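PDB 6KNS: putative metal-dependent hydrolase from Bacillus subtilis, which binds zinc and calcium ions in a metallo-beta-lactamase fold and is probably a hydrolase, perhaps a tRNA 3'-processing endoribonuclease. Local coordinates for residues G13-G16 and N22-T25. Sequence-based numbering, arbitrary orientation.
Sequences GCYG and NEAT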
loop_
_atom_site.group_PDB
_atom_site.type_symbol
_atom_site.label_atom_id
_atom_site.label_comp_id
_atom_site.label_asym_id
_atom_site.label_seq_id
_atom_site.Cartn_x
_atom_site.Cartn_y
_atom_site.Cartn_z
ATOM N N GLY A 13 8.730 -0.040 7.619
ATOM C CA GLY A 13 8.248 1.325 7.305
ATOM C C GLY A 13 7.903 2.041 8.597
ATOM O O GLY A 13 7.534 1.409 9.587
ATOM N N CYS A 14 8.015 3.343 8.588
ATOM C CA CYS A 14 8.035 4.072 9.849
ATOM C C CYS A 14 7.337 5.431 9.860
ATOM O O CYS A 14 7.342 6.103 10.920
ATOM C CB CYS A 14 9.494 4.237 10.311
ATOM S SG CYS A 14 10.408 5.201 9.171
ATOM N N TYR A 15 6.718 5.837 8.740
ATOM C CA TYR A 15 5.943 7.086 8.719
ATOM C C TYR A 15 4.536 6.989 9.283
ATOM O O TYR A 15 3.837 5.982 9.096
ATOM C CB TYR A 15 5.896 7.713 7.305
ATOM C CG TYR A 15 7.167 8.501 7.018
ATOM C CD1 TYR A 15 7.253 9.849 7.313
ATOM C CD2 TYR A 15 8.276 7.870 6.504
ATOM C CE1 TYR A 15 8.416 10.544 7.110
ATOM C CE2 TYR A 15 9.462 8.545 6.285
ATOM C CZ TYR A 15 9.523 9.882 6.604
ATOM O OH TYR A 15 10.669 10.563 6.337
ATOM N N GLY A 16 4.097 8.059 9.946
ATOM C CA GLY A 16 2.748 8.109 10.453
ATOM C C GLY A 16 1.800 8.551 9.350
ATOM O O GLY A 16 2.145 9.426 8.600
ATOM N N ASN A 22 8.929 7.490 -1.535
ATOM C CA ASN A 22 9.776 6.296 -1.565
ATOM C C ASN A 22 9.979 5.643 -0.188
ATOM O O ASN A 22 10.870 4.797 -0.011
ATOM C CB ASN A 22 11.104 6.593 -2.246
ATOM C CG ASN A 22 10.918 7.024 -3.707
ATOM O OD1 ASN A 22 10.313 6.308 -4.513
ATOM N ND2 ASN A 22 11.406 8.202 -4.036
ATOM N N GLU A 23 9.117 6.007 0.759
ATOM C CA GLU A 23 9.142 5.388 2.078
ATOM C C GLU A 23 7.856 4.617 2.343
ATOM O O GLU A 23 7.097 4.306 1.401
ATOM C CB GLU A 23 9.373 6.428 3.161
ATOM C CG GLU A 23 10.658 7.248 2.935
ATOM C CD GLU A 23 11.949 6.405 2.950
ATOM O OE1 GLU A 23 11.979 5.281 3.527
ATOM O OE2 GLU A 23 12.940 6.888 2.341
ATOM N N ALA A 24 7.660 4.252 3.610
ATOM C CA ALA A 24 6.554 3.390 4.016
ATOM C C ALA A 24 5.928 3.819 5.330
ATOM O O ALA A 24 6.524 4.603 6.089
ATOM C CB ALA A 24 6.997 1.903 4.066
ATOM N N THR A 25 4.721 3.322 5.612
ATOM C CA THR A 25 4.102 3.541 6.938
ATOM C C THR A 25 4.308 2.260 7.769
ATOM O O THR A 25 5.085 1.390 7.358
ATOM C CB THR A 25 2.650 3.996 6.863
ATOM O OG1 THR A 25 1.793 2.925 6.446
ATOM C CG2 THR A 25 2.486 5.171 5.880
HETATM O O HOH W 1 9.708 4.104 5.812
#
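Tyr15 and Thr25 bury the largest areas of the contact and meet through the Tyr15 carbonyl, where the connection between two strands doubles back on itself: Tyr15 O lies 3.2 Å from Thr25 CB and also receives a CA-H...O contact from Thr25. The carbonyl oxygen of Ala24 is the hub: Tyr15 N donates a nearly straight bond of 2.9 Å to Ala24 O, lying in the carbonyl plane, and Cys14 N adds a weak, bent one. Ala24 O also lies at the edge of the Tyr15 ring, near its plane, 3.7 Å from Tyr15 CD2. Further along, Tyr15 CE2 meets Glu23 CB obliquely at 3.8 Å, the carboxylate plane being turned 40° from the ring. Gly13 passes close enough for its CA to touch Ala24 CB at 3.5 Å, while a water accepts from Ala24 N and, weakly, from Cys14 N, and donates a weak bond to Glu23 OE1.

With chi1 at 72°, Thr25 OG1 sits between its own backbone N and carbonyl carbon, and its hydrogen bonds to Ser43 N and to the backbone oxygen of Asp69 tie the loop to the His-X-His-X-Asp-His motif (His65, His67, Asp69, His70) of the di-zinc site. The Tyr15 ring meets that of His220, and Glu23 O reaches Ser47 of the second subunit. In this metallo-beta-lactamase fold the whole contact closes the loop joining the antiparallel neighbours, strands 7-13 and 27-32.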